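Local coordinates for putative redox protein (Lactobacillus casei, PDB 2QL8) that probably works as a redox protein of the OsmC/Ohr family, whose characterised members reduce organic hydroperoxides with cysteine thiols, at residues Y12-I17 and A26-G31; L54-C59 and N119-S124; L95-V100 and T134-T139. All blocks are in the same frame, centred on the assembly; numbering follows the deposited sequence. Where two conformers were deposited one is given.

Interaction 1: Y12-I17 and A26-G31. With EDO (1,2-ethanediol), chain D.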
ATOM      1  N   TYR A  12      11.634  12.394   1.358  1.00 13.74           N
ATOM      2  CA  TYR A  12      10.443  12.530   2.171  1.00 13.53           C
ATOM      3  C   TYR A  12      10.287  11.264   2.979  1.00 13.04           C
ATOM      4  O   TYR A  12      10.598  10.193   2.496  1.00 13.70           O
ATOM      5  CB  TYR A  12       9.222  12.700   1.268  1.00 14.96           C
ATOM      6  CG  TYR A  12       7.855  12.621   1.939  1.00 13.63           C
ATOM      7  CD1 TYR A  12       7.326  13.699   2.624  1.00 14.61           C
ATOM      8  CD2 TYR A  12       7.100  11.471   1.896  1.00 13.20           C
ATOM      9  CE1 TYR A  12       6.070  13.655   3.231  1.00 17.57           C
ATOM     10  CE2 TYR A  12       5.833  11.409   2.476  1.00 13.02           C
ATOM     11  CZ  TYR A  12       5.318  12.496   3.145  1.00 14.73           C
ATOM     12  OH  TYR A  12       4.067  12.443   3.718  1.00 15.37           O
ATOM     13  N   THR A  13       9.834  11.417   4.195  1.00 13.97           N
ATOM     14  CA  THR A  13       9.452  10.280   5.028  0.50 13.96           C
ATOM     15  C   THR A  13       8.116  10.551   5.693  1.00 14.36           C
ATOM     16  O   THR A  13       7.751  11.704   5.954  1.00 15.18           O
ATOM     17  CB  THR A  13      10.482   9.977   6.156  0.50 11.36           C
ATOM     18  OG1 THR A  13      10.491  11.045   7.114  0.50 12.98           O
ATOM     19  CG2 THR A  13      11.890   9.749   5.595  0.50 11.83           C
ATOM     20  N   THR A  14       7.381   9.466   5.969  1.00 12.96           N
ATOM     21  CA  THR A  14       6.138   9.533   6.719  1.00 13.01           C
ATOM     22  C   THR A  14       6.053   8.279   7.583  1.00 12.33           C
ATOM     23  O   THR A  14       6.862   7.345   7.460  1.00 12.72           O
ATOM     24  CB  THR A  14       4.899   9.649   5.775  1.00 14.78           C
ATOM     25  OG1 THR A  14       3.737   9.930   6.544  1.00 14.53           O
ATOM     26  CG2 THR A  14       4.677   8.378   4.944  1.00 15.30           C
ATOM     27  N   THR A  15       5.069   8.276   8.469  1.00 13.13           N
ATOM     28  CA  THR A  15       4.794   7.122   9.309  1.00 11.08           C
ATOM     29  C   THR A  15       3.275   6.895   9.359  1.00 12.22           C
ATOM     30  O   THR A  15       2.491   7.844   9.225  1.00 13.65           O
ATOM     31  CB  THR A  15       5.395   7.224  10.744  1.00 12.00           C
ATOM     32  OG1 THR A  15       4.632   8.187  11.488  1.00 14.98           O
ATOM     33  CG2 THR A  15       6.871   7.570  10.752  1.00 13.78           C
ATOM     34  N   ALA A  16       2.903   5.637   9.600  1.00 12.52           N
ATOM     35  CA  ALA A  16       1.506   5.206   9.756  1.00 12.41           C
ATOM     36  C   ALA A  16       1.442   4.252  10.945  1.00 13.25           C
ATOM     37  O   ALA A  16       2.325   3.401  11.118  1.00 12.42           O
ATOM     38  CB  ALA A  16       1.014   4.502   8.513  1.00 13.14           C
ATOM     39  N   ILE A  17       0.388   4.382  11.755  1.00 12.37           N
ATOM     40  CA  ILE A  17       0.205   3.537  12.927  1.00 13.07           C
ATOM     41  C   ILE A  17      -1.164   2.856  12.904  1.00 13.69           C
ATOM     42  O   ILE A  17      -2.180   3.495  12.540  1.00 14.25           O
ATOM     43  CB  ILE A  17       0.390   4.355  14.225  1.00 13.33           C
ATOM     44  CG1 ILE A  17       1.819   4.914  14.315  1.00 15.41           C
ATOM     45  CG2 ILE A  17       0.009   3.508  15.459  1.00 16.98           C
ATOM     46  CD1 ILE A  17       2.099   5.893  15.515  1.00 16.32           C
ATOM     47  N   ALA A  26      -6.638   3.409  11.512  1.00 15.69           N
ATOM     48  CA  ALA A  26      -5.209   3.552  11.203  1.00 14.60           C
ATOM     49  C   ALA A  26      -5.004   5.028  10.924  1.00 16.31           C
ATOM     50  O   ALA A  26      -5.928   5.708  10.454  1.00 16.21           O
ATOM     51  CB  ALA A  26      -4.822   2.708   9.976  1.00 15.85           C
ATOM     52  N   TYR A  27      -3.825   5.542  11.256  1.00 14.60           N
ATOM     53  CA  TYR A  27      -3.571   6.954  11.053  1.00 14.10           C
ATOM     54  C   TYR A  27      -2.132   7.303  10.792  1.00 14.40           C
ATOM     55  O   TYR A  27      -1.222   6.615  11.153  1.00 14.76           O
ATOM     56  CB  TYR A  27      -4.070   7.767  12.260  1.00 14.75           C
ATOM     57  CG  TYR A  27      -3.352   7.454  13.565  1.00 15.27           C
ATOM     58  CD1 TYR A  27      -3.733   6.386  14.338  1.00 15.49           C
ATOM     59  CD2 TYR A  27      -2.284   8.229  13.999  1.00 18.61           C
ATOM     60  CE1 TYR A  27      -3.077   6.111  15.546  1.00 16.65           C
ATOM     61  CE2 TYR A  27      -1.627   7.955  15.163  1.00 17.70           C
ATOM     62  CZ  TYR A  27      -2.039   6.891  15.949  1.00 16.96           C
ATOM     63  OH  TYR A  27      -1.378   6.656  17.162  1.00 19.86           O
ATOM     64  N   ILE A  28      -1.998   8.427  10.114  1.00 13.78           N
ATOM     65  CA  ILE A  28      -0.726   9.114   9.934  1.00 13.81           C
ATOM     66  C   ILE A  28      -0.626  10.117  11.086  1.00 13.76           C
ATOM     67  O   ILE A  28      -1.474  10.997  11.209  1.00 16.14           O
ATOM     68  CB  ILE A  28      -0.704   9.905   8.594  1.00 13.50           C
ATOM     69  CG1 ILE A  28      -1.038   9.008   7.384  1.00 14.00           C
ATOM     70  CG2 ILE A  28       0.623  10.647   8.394  1.00 14.82           C
ATOM     71  CD1 ILE A  28      -0.138   7.777   7.244  1.00 13.38           C
ATOM     72  N   PRO A  29       0.389   9.973  11.940  1.00 15.87           N
ATOM     73  CA  PRO A  29       0.552  10.970  13.018  1.00 17.60           C
ATOM     74  C   PRO A  29       0.649  12.363  12.403  1.00 18.62           C
ATOM     75  O   PRO A  29       1.440  12.569  11.468  1.00 21.18           O
ATOM     76  CB  PRO A  29       1.865  10.548  13.673  1.00 18.42           C
ATOM     77  CG  PRO A  29       1.915   9.073  13.474  1.00 17.83           C
ATOM     78  CD  PRO A  29       1.357   8.872  12.070  1.00 15.93           C
ATOM     79  N   GLY A  30      -0.169  13.288  12.911  1.00 19.54           N
ATOM     80  CA  GLY A  30      -0.211  14.638  12.353  1.00 21.48           C
ATOM     81  C   GLY A  30      -1.072  14.772  11.108  1.00 20.61           C
ATOM     82  O   GLY A  30      -1.191  15.873  10.559  1.00 25.17           O
ATOM     83  N   GLY A  31      -1.647  13.666  10.631  1.00 19.04           N
ATOM     84  CA  GLY A  31      -2.350  13.642   9.356  1.00 18.04           C
ATOM     85  C   GLY A  31      -3.618  12.801   9.353  1.00 19.64           C
ATOM     86  O   GLY A  31      -4.342  12.721  10.362  1.00 20.73           O
TER
HETATM   87  C1  EDO D 144      -3.125  11.890  14.798  1.00 36.86           C
HETATM   88  O1  EDO D 144      -1.809  12.375  14.944  1.00 29.54           O
HETATM   89  C2  EDO D 144      -3.719  12.433  13.501  1.00 38.42           C
HETATM   90  O2  EDO D 144      -4.222  11.341  12.730  1.00 34.73           O
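I17 and Y27 lie side by side with their side chains running the same way, in a CH-pi contact. I17 CB stands 4.2 Å from the centroid of the Y27 ring, over one face but displaced toward the rim near CZ, and the methyl CG2 continues outward to the phenol oxygen. CB of Y27 points away from strand 12-17; the ring comes back because CG is turned between the backbone N and the carbonyl carbon (chi1 64°). The same two residues form an antiparallel hydrogen-bonded pair, with I17 N donating to Y27 O at 2.8 Å and Y27 N returning a bond to I17 O at 2.9 Å.

Past this single bridge the backbone hydrogen bonds stop, although A16 and I28 still lie close. P29 faces the strand and crosses T15 and I17 at about right angles: its CD lies 3.4 Å from T15 OG1, while its CG meets I17 CD1 at 3.8 Å. The twice-bent chain of I28 delivers CD1 to A16 CB at 3.7 Å, and its other branch, CG2, crosses T14 near the hydroxyl.

From I28 a type II turn leads to G31, with G30 at positive phi. An ethanediol, probably from the crystallisation liquor, takes a hydrogen bond from G30 N and gives one to G31 O. Strand 12-17 also pairs antiparallel with a strand of the second subunit, whose Q50 packs on T14 and I28.

T15 O bears the cost: it is buried without a hydrogen-bond partner, its near neighbours being carbons, P29 CD at 3.2 Å and I28 CD1, plus a weak CA-H...O approach from I28 CA. Cohesion rests on two backbone bonds, one CH-pi contact and a mainly apolar fringe that includes two threonine hydroxyls.

Interaction 2: L54-C59 and N119-S124. With BEZ (benzoic acid), chain C.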
ATOM      1  N   LEU A  54      -5.561   2.227  -3.291  1.00 14.20           N
ATOM      2  CA  LEU A  54      -5.458   3.684  -3.283  1.00 13.28           C
ATOM      3  C   LEU A  54      -4.004   4.139  -3.440  1.00 14.15           C
ATOM      4  O   LEU A  54      -3.712   5.084  -4.180  1.00 14.64           O
ATOM      5  CB  LEU A  54      -6.086   4.299  -2.011  1.00 14.08           C
ATOM      6  CG  LEU A  54      -7.620   4.167  -1.839  1.00 15.26           C
ATOM      7  CD1 LEU A  54      -8.070   4.464  -0.391  1.00 16.29           C
ATOM      8  CD2 LEU A  54      -8.359   5.072  -2.872  1.00 17.30           C
ATOM      9  N   SER A  55      -3.102   3.462  -2.746  1.00 13.04           N
ATOM     10  CA  SER A  55      -1.674   3.772  -2.872  1.00 13.18           C
ATOM     11  C   SER A  55      -1.161   3.569  -4.311  1.00 11.92           C
ATOM     12  O   SER A  55      -0.536   4.481  -4.917  1.00 13.43           O
ATOM     13  CB  SER A  55      -0.839   2.920  -1.905  1.00 13.96           C
ATOM     14  OG  SER A  55       0.555   3.164  -2.069  1.00 13.28           O
ATOM     15  N   LEU A  56      -1.371   2.377  -4.853  1.00 13.28           N
ATOM     16  CA  LEU A  56      -0.856   2.034  -6.189  1.00 13.15           C
ATOM     17  C   LEU A  56      -1.506   2.867  -7.292  1.00 13.00           C
ATOM     18  O   LEU A  56      -0.830   3.351  -8.188  1.00 13.90           O
ATOM     19  CB  LEU A  56      -1.006   0.547  -6.463  1.00 14.75           C
ATOM     20  CG  LEU A  56      -0.503   0.045  -7.825  1.00 14.45           C
ATOM     21  CD1 LEU A  56       0.997   0.350  -8.040  1.00 14.02           C
ATOM     22  CD2 LEU A  56      -0.812  -1.431  -7.997  1.00 14.15           C
ATOM     23  N   SER A  57      -2.826   2.992  -7.255  1.00 13.34           N
ATOM     24  CA  SER A  57      -3.511   3.808  -8.272  1.00 14.51           C
ATOM     25  C   SER A  57      -2.962   5.233  -8.282  1.00 12.83           C
ATOM     26  O   SER A  57      -2.729   5.818  -9.354  1.00 15.18           O
ATOM     27  CB  SER A  57      -5.050   3.759  -8.077  1.00 14.92           C
ATOM     28  OG  SER A  57      -5.473   4.366  -6.853  1.00 15.47           O
ATOM     29  N   THR A  58      -2.762   5.811  -7.088  1.00 12.86           N
ATOM     30  CA  THR A  58      -2.247   7.179  -6.980  1.00 13.15           C
ATOM     31  C   THR A  58      -0.822   7.275  -7.486  1.00 13.80           C
ATOM     32  O   THR A  58      -0.472   8.243  -8.193  1.00 14.82           O
ATOM     33  CB  THR A  58      -2.400   7.704  -5.531  1.00 14.01           C
ATOM     34  OG1 THR A  58      -3.792   7.679  -5.181  1.00 15.27           O
ATOM     35  CG2 THR A  58      -1.847   9.109  -5.359  1.00 15.63           C
ATOM     36  N   CYS A  59       0.000   6.289  -7.115  1.00 13.90           N
ATOM     37  CA  CYS A  59       1.392   6.310  -7.542  1.00 13.03           C
ATOM     38  C   CYS A  59       1.532   6.134  -9.071  1.00 13.74           C
ATOM     39  O   CYS A  59       2.295   6.872  -9.748  1.00 14.41           O
ATOM     40  CB  CYS A  59       2.206   5.254  -6.812  1.00 15.24           C
ATOM     41  SG  CYS A  59       3.974   5.526  -6.831  1.00 15.75           S
ATOM     42  N   ASN A 119       7.701   0.490 -14.996  1.00 18.03           N
ATOM     43  CA  ASN A 119       9.106   0.471 -14.648  1.00 19.79           C
ATOM     44  C   ASN A 119       9.526   1.564 -13.673  1.00 18.16           C
ATOM     45  O   ASN A 119      10.570   1.446 -13.056  1.00 24.60           O
ATOM     46  CB  ASN A 119       9.955   0.625 -15.900  1.00 20.74           C
ATOM     47  CG  ASN A 119       9.910  -0.596 -16.783  1.00 28.37           C
ATOM     48  OD1 ASN A 119       9.698  -1.724 -16.293  1.00 33.82           O
ATOM     49  ND2 ASN A 119      10.120  -0.391 -18.097  1.00 32.42           N
ATOM     50  N   ARG A 120       8.779   2.667 -13.624  1.00 14.49           N
ATOM     51  CA  ARG A 120       9.154   3.853 -12.840  1.00 14.48           C
ATOM     52  C   ARG A 120       8.404   4.021 -11.516  1.00 13.62           C
ATOM     53  O   ARG A 120       8.936   4.572 -10.567  1.00 14.46           O
ATOM     54  CB  ARG A 120       9.002   5.123 -13.679  1.00 13.63           C
ATOM     55  CG  ARG A 120      10.073   5.248 -14.757  1.00 15.21           C
ATOM     56  CD  ARG A 120       9.797   6.332 -15.784  1.00 15.90           C
ATOM     57  NE  ARG A 120       9.747   7.671 -15.196  1.00 14.54           N
ATOM     58  CZ  ARG A 120       9.802   8.798 -15.922  1.00 13.37           C
ATOM     59  NH1 ARG A 120       9.928   8.739 -17.244  1.00 16.06           N
ATOM     60  NH2 ARG A 120       9.741   9.979 -15.358  1.00 16.66           N
ATOM     61  N   CYS A 121       7.164   3.566 -11.467  1.00 13.87           N
ATOM     62  CA  CYS A 121       6.312   3.781 -10.304  1.00 13.56           C
ATOM     63  C   CYS A 121       6.875   3.054  -9.072  1.00 12.83           C
ATOM     64  O   CYS A 121       7.078   1.836  -9.118  1.00 13.52           O
ATOM     65  CB  CYS A 121       4.911   3.267 -10.627  1.00 14.74           C
ATOM     66  SG  CYS A 121       3.795   3.048  -9.206  1.00 16.18           S
ATOM     67  N   PRO A 122       7.195   3.809  -7.992  1.00 12.76           N
ATOM     68  CA  PRO A 122       7.725   3.106  -6.799  1.00 12.89           C
ATOM     69  C   PRO A 122       6.909   1.935  -6.258  1.00 12.60           C
ATOM     70  O   PRO A 122       7.493   0.931  -5.858  1.00 13.24           O
ATOM     71  CB  PRO A 122       7.884   4.239  -5.791  1.00 14.95           C
ATOM     72  CG  PRO A 122       8.213   5.443  -6.672  1.00 13.64           C
ATOM     73  CD  PRO A 122       7.332   5.291  -7.875  1.00 14.12           C
ATOM     74  N   VAL A 123       5.598   2.073  -6.224  1.00 13.52           N
ATOM     75  CA  VAL A 123       4.785   0.997  -5.631  1.00 13.23           C
ATOM     76  C   VAL A 123       4.805  -0.215  -6.580  1.00 12.52           C
ATOM     77  O   VAL A 123       4.902  -1.353  -6.147  1.00 14.17           O
ATOM     78  CB  VAL A 123       3.357   1.450  -5.245  1.00 13.85           C
ATOM     79  CG1 VAL A 123       2.561   0.255  -4.635  1.00 14.40           C
ATOM     80  CG2 VAL A 123       3.396   2.657  -4.258  1.00 15.35           C
ATOM     81  N   SER A 124       4.731   0.058  -7.883  1.00 13.15           N
ATOM     82  CA  SER A 124       4.828  -0.981  -8.870  0.50 12.83           C
ATOM     83  C   SER A 124       6.156  -1.757  -8.714  1.00 13.20           C
ATOM     84  O   SER A 124       6.187  -2.989  -8.749  1.00 15.58           O
ATOM     85  CB  SER A 124       4.627  -0.331 -10.244  0.50 12.89           C
ATOM     86  OG  SER A 124       4.619  -1.248 -11.313  0.50 12.83           O
TER
HETATM   87  C   BEZ C 143       9.196   9.484 -12.083  1.00 17.96           C
HETATM   88  O1  BEZ C 143       9.867  10.494 -12.510  1.00 20.33           O
HETATM   89  O2  BEZ C 143       9.528   8.397 -12.360  1.00 13.64           O
HETATM   90  C1  BEZ C 143       8.038   9.596 -11.149  1.00 18.48           C
HETATM   91  C2  BEZ C 143       7.439  10.860 -11.006  1.00 18.75           C
HETATM   92  C3  BEZ C 143       6.364  10.997 -10.131  1.00 21.71           C
HETATM   93  C4  BEZ C 143       5.908   9.880  -9.416  1.00 21.13           C
HETATM   94  C5  BEZ C 143       6.524   8.629  -9.569  1.00 18.72           C
HETATM   95  C6  BEZ C 143       7.563   8.449 -10.423  1.00 17.48           C
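C59 and C121 push their sulfurs toward each other across the contact, SG to SG 3.4 Å, too far for a disulfide. Both side chains extend away from their backbone N (chi1 -161° and 165°), which is how the two thiols come together between a helix and the turn facing it. P122 closes in beside them, its CD 3.5 Å from C59 SG.

The main bump is V123, whose forked end fits against segment 54-59 of helix 48-70. Its CG1 rests 3.7 Å from L56 CD1, while CG2 drops into the hollow between S55 and C59, 3.6 Å from S55 OG and 3.8 Å from C59 CB. In turn L56 fills a dip opposite: its CD1 enters the space bordered by C121 SG, V123 CG1 and the amide of S124. That amide is occupied, for C121 is the N-cap of helix 122-127 and its SG accepts from S124 N at 3.4 Å.

Just before the cap, R120 bends at chi3 and presents the edge of its guanidinium to benzoic acid in a two-pronged grip, NE to O2 and NH2 to O1, each 2.9 Å. The P122 ring borders the same benzoic acid, and A90 N of the second subunit adds a further bond to it. The paired cysteines are consistent with the two reactive thiols of OsmC/Ohr proteins.

Within the fold, the contact joins the long helix 48-70 to the junction of helices 107-120 and 122-127. C121 also touches L60 and T63 on that long helix, and E70 at its far end pairs with R120 NH1. L56 packs in addition on V81 of strand 77-88, S55 OG bonds to P48 O of the second subunit, and S124 OG bonds to Y133 OH, at the start of strand 133-137.

Interaction 3: L95-V100 and T134-T139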
ATOM      1  N   LEU A  95      -3.909 -10.367  -4.288  1.00 14.91           N
ATOM      2  CA  LEU A  95      -3.601 -10.230  -5.724  1.00 17.19           C
ATOM      3  C   LEU A  95      -3.901  -8.803  -6.128  1.00 15.89           C
ATOM      4  O   LEU A  95      -4.846  -8.201  -5.636  1.00 15.56           O
ATOM      5  CB  LEU A  95      -4.476 -11.166  -6.576  1.00 18.37           C
ATOM      6  CG  LEU A  95      -4.418 -12.663  -6.227  1.00 17.57           C
ATOM      7  CD1 LEU A  95      -5.501 -13.380  -7.074  1.00 19.10           C
ATOM      8  CD2 LEU A  95      -3.055 -13.316  -6.386  1.00 19.29           C
ATOM      9  N   VAL A  96      -3.079  -8.255  -7.030  1.00 16.00           N
ATOM     10  CA  VAL A  96      -3.205  -6.869  -7.436  1.00 14.94           C
ATOM     11  C   VAL A  96      -3.166  -6.773  -8.975  1.00 15.14           C
ATOM     12  O   VAL A  96      -2.272  -7.343  -9.631  1.00 15.92           O
ATOM     13  CB  VAL A  96      -2.032  -6.023  -6.882  1.00 15.37           C
ATOM     14  CG1 VAL A  96      -2.172  -4.544  -7.328  1.00 16.36           C
ATOM     15  CG2 VAL A  96      -1.914  -6.180  -5.327  1.00 16.20           C
ATOM     16  N   HIS A  97      -4.171  -6.118  -9.532  1.00 16.28           N
ATOM     17  CA  HIS A  97      -4.257  -5.940 -10.989  1.00 17.01           C
ATOM     18  C   HIS A  97      -4.536  -4.479 -11.323  1.00 17.08           C
ATOM     19  O   HIS A  97      -5.579  -3.936 -10.910  1.00 17.53           O
ATOM     20  CB  HIS A  97      -5.351  -6.830 -11.601  1.00 17.87           C
ATOM     21  CG  HIS A  97      -5.395  -6.708 -13.092  1.00 19.56           C
ATOM     22  ND1 HIS A  97      -4.390  -7.198 -13.900  1.00 18.97           N
ATOM     23  CD2 HIS A  97      -6.310  -6.137 -13.910  1.00 22.47           C
ATOM     24  CE1 HIS A  97      -4.699  -6.941 -15.167  1.00 20.06           C
ATOM     25  NE2 HIS A  97      -5.845  -6.284 -15.194  1.00 19.90           N
ATOM     26  N   ALA A  98      -3.606  -3.834 -12.057  1.00 16.95           N
ATOM     27  CA  ALA A  98      -3.771  -2.435 -12.405  1.00 16.85           C
ATOM     28  C   ALA A  98      -4.202  -2.332 -13.884  1.00 17.68           C
ATOM     29  O   ALA A  98      -3.731  -3.092 -14.736  1.00 18.04           O
ATOM     30  CB  ALA A  98      -2.456  -1.656 -12.194  1.00 15.94           C
ATOM     31  N   GLN A  99      -5.077  -1.366 -14.139  1.00 16.57           N
ATOM     32  CA  GLN A  99      -5.514  -1.026 -15.491  1.00 18.24           C
ATOM     33  C   GLN A  99      -5.220   0.439 -15.723  1.00 18.62           C
ATOM     34  O   GLN A  99      -5.592   1.299 -14.920  1.00 17.98           O
ATOM     35  CB  GLN A  99      -7.014  -1.317 -15.648  1.00 19.75           C
ATOM     36  CG  GLN A  99      -7.335  -2.793 -15.635  1.00 20.02           C
ATOM     37  CD  GLN A  99      -8.801  -3.044 -15.792  1.00 24.76           C
ATOM     38  OE1 GLN A  99      -9.612  -2.265 -15.309  1.00 27.03           O
ATOM     39  NE2 GLN A  99      -9.144  -4.104 -16.495  1.00 26.29           N
ATOM     40  N   VAL A 100      -4.601   0.731 -16.868  1.00 18.61           N
ATOM     41  CA  VAL A 100      -4.167   2.084 -17.185  1.00 18.40           C
ATOM     42  C   VAL A 100      -4.825   2.488 -18.510  1.00 18.15           C
ATOM     43  O   VAL A 100      -4.760   1.755 -19.492  1.00 19.36           O
ATOM     44  CB  VAL A 100      -2.630   2.157 -17.329  1.00 17.46           C
ATOM     45  CG1 VAL A 100      -2.198   3.601 -17.732  1.00 18.83           C
ATOM     46  CG2 VAL A 100      -1.943   1.685 -16.012  1.00 17.42           C
ATOM     47  N   THR A 134      -0.165  -7.798 -11.673  1.00 16.21           N
ATOM     48  CA  THR A 134      -0.279  -7.646 -13.129  1.00 17.87           C
ATOM     49  C   THR A 134      -0.778  -6.253 -13.478  1.00 16.80           C
ATOM     50  O   THR A 134      -1.450  -5.591 -12.682  1.00 17.62           O
ATOM     51  CB  THR A 134      -1.230  -8.745 -13.709  1.00 20.17           C
ATOM     52  OG1 THR A 134      -2.452  -8.765 -12.973  1.00 19.68           O
ATOM     53  CG2 THR A 134      -0.564 -10.110 -13.629  1.00 19.46           C
ATOM     54  N   ILE A 135      -0.470  -5.825 -14.715  1.00 18.97           N
ATOM     55  CA  ILE A 135      -0.845  -4.522 -15.197  1.00 18.07           C
ATOM     56  C   ILE A 135      -1.209  -4.643 -16.680  1.00 18.41           C
ATOM     57  O   ILE A 135      -0.557  -5.400 -17.411  1.00 22.34           O
ATOM     58  CB  ILE A 135       0.280  -3.450 -14.928  1.00 19.95           C
ATOM     59  CG1 ILE A 135      -0.176  -2.061 -15.329  1.00 18.38           C
ATOM     60  CG2 ILE A 135       1.595  -3.840 -15.573  1.00 21.02           C
ATOM     61  CD1 ILE A 135       0.714  -0.933 -14.793  1.00 19.32           C
ATOM     62  N   GLU A 136      -2.206  -3.885 -17.089  1.00 17.43           N
ATOM     63  CA  GLU A 136      -2.632  -3.868 -18.484  1.00 20.83           C
ATOM     64  C   GLU A 136      -3.100  -2.465 -18.881  1.00 19.63           C
ATOM     65  O   GLU A 136      -3.475  -1.659 -18.049  1.00 20.31           O
ATOM     66  CB  GLU A 136      -3.740  -4.893 -18.726  1.00 24.08           C
ATOM     67  CG  GLU A 136      -5.019  -4.516 -18.126  1.00 23.77           C
ATOM     68  CD  GLU A 136      -6.196  -5.445 -18.521  1.00 26.32           C
ATOM     69  OE1 GLU A 136      -6.292  -5.914 -19.680  1.00 33.66           O
ATOM     70  OE2 GLU A 136      -7.056  -5.660 -17.669  1.00 25.05           O
ATOM     71  N   THR A 137      -3.139  -2.234 -20.202  1.00 19.03           N
ATOM     72  CA  THR A 137      -3.644  -1.027 -20.809  1.00 20.15           C
ATOM     73  C   THR A 137      -5.033  -1.323 -21.323  1.00 19.89           C
ATOM     74  O   THR A 137      -5.251  -2.359 -21.928  1.00 24.02           O
ATOM     75  CB  THR A 137      -2.735  -0.592 -21.985  1.00 21.64           C
ATOM     76  OG1 THR A 137      -1.369  -0.538 -21.535  1.00 20.72           O
ATOM     77  CG2 THR A 137      -3.194   0.754 -22.532  1.00 20.28           C
ATOM     78  N   VAL A 138      -5.940  -0.398 -21.052  1.00 20.41           N
ATOM     79  CA  VAL A 138      -7.335  -0.483 -21.469  1.00 23.95           C
ATOM     80  C   VAL A 138      -7.774   0.812 -22.135  1.00 25.95           C
ATOM     81  O   VAL A 138      -7.154   1.858 -21.995  1.00 24.48           O
ATOM     82  CB  VAL A 138      -8.246  -0.819 -20.269  1.00 23.77           C
ATOM     83  CG1 VAL A 138      -7.793  -2.143 -19.643  1.00 25.42           C
ATOM     84  CG2 VAL A 138      -8.288   0.353 -19.251  1.00 22.41           C
ATOM     85  N   THR A 139      -8.876   0.761 -22.879  1.00 27.58           N
ATOM     86  CA  THR A 139      -9.376   2.003 -23.475  1.00 28.53           C
ATOM     87  C   THR A 139     -10.332   2.726 -22.512  1.00 28.62           C
ATOM     88  O   THR A 139     -10.441   3.939 -22.563  1.00 32.90           O
ATOM     89  CB  THR A 139     -10.040   1.727 -24.843  1.00 31.28           C
ATOM     90  OG1 THR A 139     -11.129   0.850 -24.630  1.00 41.01           O
ATOM     91  CG2 THR A 139      -9.076   1.052 -25.787  1.00 31.51           C
TER
HETATM   92  O   HOH W   1      -2.551 -10.253 -10.566  1.00 21.66           O
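The imidazole of H97 spans two residues of the neighbouring strand, meeting T134 at one ring nitrogen and E136 at the other. CG lies opposite the backbone N (chi1 -177°), laying the ring across the gap. H97 ND1 and T134 OG1 share a hydrogen bond of 2.7 Å, and H97 NE2 donates to E136 OE2 at 2.8 Å, with the acceptor in the ring plane. Q99, running alongside E136, gives NE2 to the same oxygen at 2.9 Å. The two donors reach OE2 from opposite faces of the carboxylate, whose plane is turned 65° from the ring.

Beneath, strands 95-100 and 134-137 run parallel, 18° apart, joined by bonds such as A98 N to T134 O at 2.9 Å. A water links V96 O with T134 OG1. On the other face, I135 CD1 packs on V100 CG2 at 3.9 Å, toward helix 107-120, while A98 and V100 also meet helix 48-70.

With two N-H groups on one oxygen, the carboxylate's charge is probably stabilised and its rotation restrained; R80, bonded to Q99 OE1, probably helps to set the orientation of the amide, with NE2 toward the carboxylate.

In the fold
A gradient from core to surface runs through the three contacts. Interaction 2 is fully buried near the chain's centre and has no hydrogen bond across its segments; sulfur and methyl packing carry it, with the ligand-binding arginine at its margin. Interaction 3, partly buried, shares an apolar side with it, L56 CD2 touching V96 CG1 at 3.5 Å, while its face with H97, Q99 and E136 is polar. Both involve helix 48-70, as partner in one and as backing in the other. Interaction 1 holds a separate pair of strands across the chain's centre from interaction 3, about 28 Å away between centres. All three touch the second subunit, but interaction 1 does so through a shared sheet.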